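Local coordinates for SPCC18.06c protein (Schizosaccharomyces pombe, PDB 2P51) that removes poly(A) tails from mRNA as a metal-dependent 3'-exoribonuclease, the catalytic component of the CCR4-NOT complex, at residues I23-S28 against Q107-F112. Residues are numbered along the deposited sequence; the frame is centred on the assembly and turned at random.
Sequences IRDVWS and QFNFTF
Asp25 and Gln107 pair in parallel register at the edge of the mixed sheet of the DEDD nuclease fold, where strand 23-26 adds to strand 105-109 as an outermost strand. Three backbone hydrogen bonds join them: Gln107 N to Arg24 O (2.8 Å), Val26 N to Gln107 O and Asn109 N to Val26 O. On one face of this pair, Asp25 OD1 accepts two amide N-H groups: Gln107 NE2 reaches its syn side at 2.8 Å, and Asn109 ND2 its anti side at 3.0 Å, the latter bond nearly straight at 173° though ND2 approaches tilted well out of the carboxylate plane. Gln107 gets there with CG anti to its backbone N (chi1 178°), its extended chain lying alongside Asp25. The Asn109 amide also makes a weak bond from ND2 to Val26 O. Trp27 crosses over this residue, its six-membered ring taking Asn109 CB against one face in a CH-pi contact, 3.6 Å from CB to the ring centroid. Without the indole, as with an alanine here, Asn109 would probably lose the ring face over CB and ND2, leaving its amide less restrained on that side, and Lys136 its cation-pi partner. On the other face of the sheet, Val26 CG2 lies over the Phe108 ring, 4.1 Å from its centroid, and helix 31-41 covers Phe108 through Met35 and Ile38. Farther out, Gln87 NE2 bonds to Asn109 OD1. The Gln107 side chain lies about 6 Å from that of the metal ligand Glu53, and its amide oxygen, OE1, accepts the backbone N-H of Gly239.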
loop_
_atom_site.group_PDB
_atom_site.type_symbol
_atom_site.label_atom_id
_atom_site.label_comp_id
_atom_site.label_asym_id
_atom_site.label_seq_id
_atom_site.Cartn_x
_atom_site.Cartn_y
_atom_site.Cartn_z
ATOM N N ILE A 23 -6.362 13.317 -6.972
ATOM C CA ILE A 23 -5.805 11.991 -7.186
ATOM C C ILE A 23 -5.156 11.962 -8.568
ATOM O O ILE A 23 -5.887 12.210 -9.538
ATOM C CB ILE A 23 -6.880 10.885 -7.061
ATOM C CG1 ILE A 23 -7.534 10.943 -5.680
ATOM C CG2 ILE A 23 -6.298 9.525 -7.400
ATOM C CD1 ILE A 23 -8.746 10.040 -5.524
ATOM N N ARG A 24 -3.869 11.684 -8.605
ATOM C CA ARG A 24 -3.204 11.653 -9.922
ATOM C C ARG A 24 -3.086 10.221 -10.417
ATOM O O ARG A 24 -2.399 9.437 -9.745
ATOM C CB ARG A 24 -1.833 12.332 -9.851
ATOM C CG ARG A 24 -1.965 13.830 -9.594
ATOM C CD ARG A 24 -0.630 14.582 -9.643
ATOM N NE ARG A 24 -0.033 14.610 -10.975
ATOM C CZ ARG A 24 -0.303 15.489 -11.928
ATOM N NH1 ARG A 24 -1.210 16.450 -11.681
ATOM N NH2 ARG A 24 0.295 15.452 -13.127
ATOM N N ASP A 25 -3.756 9.895 -11.526
ATOM C CA ASP A 25 -3.648 8.528 -12.042
ATOM C C ASP A 25 -2.418 8.347 -12.910
ATOM O O ASP A 25 -2.116 9.276 -13.700
ATOM C CB ASP A 25 -4.852 8.145 -12.917
ATOM C CG ASP A 25 -5.947 7.552 -12.060
ATOM O OD1 ASP A 25 -5.822 6.503 -11.418
ATOM O OD2 ASP A 25 -7.025 8.190 -12.041
ATOM N N VAL A 26 -1.769 7.205 -12.764
ATOM C CA VAL A 26 -0.556 6.952 -13.514
ATOM C C VAL A 26 -0.768 5.663 -14.304
ATOM O O VAL A 26 -1.276 4.663 -13.773
ATOM C CB VAL A 26 0.636 6.808 -12.573
ATOM C CG1 VAL A 26 1.979 6.885 -13.306
ATOM C CG2 VAL A 26 0.636 7.879 -11.473
ATOM N N TRP A 27 -0.357 5.755 -15.586
ATOM C CA TRP A 27 -0.434 4.688 -16.573
ATOM C C TRP A 27 0.935 4.517 -17.227
ATOM O O TRP A 27 1.851 5.254 -16.847
ATOM C CB TRP A 27 -1.449 5.025 -17.681
ATOM C CG TRP A 27 -2.827 5.240 -17.082
ATOM C CD1 TRP A 27 -3.402 6.431 -16.733
ATOM C CD2 TRP A 27 -3.775 4.219 -16.765
ATOM N NE1 TRP A 27 -4.663 6.191 -16.222
ATOM C CE2 TRP A 27 -4.913 4.857 -16.230
ATOM C CE3 TRP A 27 -3.799 2.823 -16.883
ATOM C CZ2 TRP A 27 -6.038 4.150 -15.817
ATOM C CZ3 TRP A 27 -4.923 2.116 -16.465
ATOM C CH2 TRP A 27 -6.027 2.789 -15.939
ATOM N N SER A 28 1.087 3.578 -18.147
ATOM C CA SER A 28 2.434 3.407 -18.702
ATOM C C SER A 28 2.879 4.676 -19.398
ATOM O O SER A 28 4.081 4.942 -19.492
ATOM C CB SER A 28 2.417 2.213 -19.665
ATOM O OG SER A 28 1.599 2.489 -20.775
ATOM N N GLN A 107 -2.136 7.326 -7.894
ATOM C CA GLN A 107 -2.661 6.003 -8.097
ATOM C C GLN A 107 -1.993 5.402 -9.335
ATOM O O GLN A 107 -2.258 5.820 -10.454
ATOM C CB GLN A 107 -4.173 6.107 -8.295
ATOM C CG GLN A 107 -4.890 4.800 -8.577
ATOM C CD GLN A 107 -6.380 4.988 -8.239
ATOM O OE1 GLN A 107 -6.742 4.664 -7.093
ATOM N NE2 GLN A 107 -7.158 5.451 -9.197
ATOM N N PHE A 108 -1.149 4.387 -9.129
ATOM C CA PHE A 108 -0.433 3.701 -10.187
ATOM C C PHE A 108 -1.282 2.527 -10.659
ATOM O O PHE A 108 -1.652 1.692 -9.811
ATOM C CB PHE A 108 0.905 3.177 -9.653
ATOM C CG PHE A 108 1.843 4.319 -9.297
ATOM C CD1 PHE A 108 2.771 4.764 -10.231
ATOM C CD2 PHE A 108 1.786 4.945 -8.077
ATOM C CE1 PHE A 108 3.611 5.824 -9.911
ATOM C CE2 PHE A 108 2.625 6.017 -7.766
ATOM C CZ PHE A 108 3.531 6.493 -8.679
ATOM N N ASN A 109 -1.600 2.476 -11.941
ATOM C CA ASN A 109 -2.485 1.439 -12.484
ATOM C C ASN A 109 -1.711 0.418 -13.306
ATOM O O ASN A 109 -1.044 0.844 -14.276
ATOM C CB ASN A 109 -3.544 2.152 -13.351
ATOM C CG ASN A 109 -4.393 3.095 -12.488
ATOM O OD1 ASN A 109 -5.109 2.643 -11.580
ATOM N ND2 ASN A 109 -4.266 4.386 -12.783
ATOM N N PHE A 110 -1.744 -0.852 -12.930
ATOM C CA PHE A 110 -0.840 -1.849 -13.504
ATOM C C PHE A 110 -1.525 -2.743 -14.528
ATOM O O PHE A 110 -2.745 -2.957 -14.531
ATOM C CB PHE A 110 -0.255 -2.720 -12.380
ATOM C CG PHE A 110 0.715 -1.871 -11.566
ATOM C CD1 PHE A 110 2.035 -1.726 -11.964
ATOM C CD2 PHE A 110 0.301 -1.181 -10.442
ATOM C CE1 PHE A 110 2.931 -0.955 -11.236
ATOM C CE2 PHE A 110 1.176 -0.428 -9.679
ATOM C CZ PHE A 110 2.502 -0.295 -10.112
ATOM N N THR A 111 -0.690 -3.290 -15.402
ATOM C CA THR A 111 -1.171 -4.146 -16.503
ATOM C C THR A 111 -1.919 -5.367 -15.968
ATOM O O THR A 111 -1.527 -6.014 -14.989
ATOM C CB THR A 111 0.026 -4.566 -17.362
ATOM O OG1 THR A 111 -0.482 -5.175 -18.558
ATOM C CG2 THR A 111 0.882 -5.591 -16.624
ATOM N N PHE A 112 -3.037 -5.730 -16.603
ATOM C CA PHE A 112 -3.840 -6.874 -16.136
ATOM C C PHE A 112 -4.685 -7.302 -17.319
ATOM O O PHE A 112 -5.045 -6.438 -18.158
ATOM C CB PHE A 112 -4.694 -6.422 -14.938
ATOM C CG PHE A 112 -5.170 -7.616 -14.150
ATOM C CD1 PHE A 112 -4.324 -8.164 -13.182
ATOM C CD2 PHE A 112 -6.425 -8.193 -14.369
ATOM C CE1 PHE A 112 -4.725 -9.285 -12.453
ATOM C CE2 PHE A 112 -6.798 -9.304 -13.640
ATOM C CZ PHE A 112 -5.951 -9.857 -12.693
#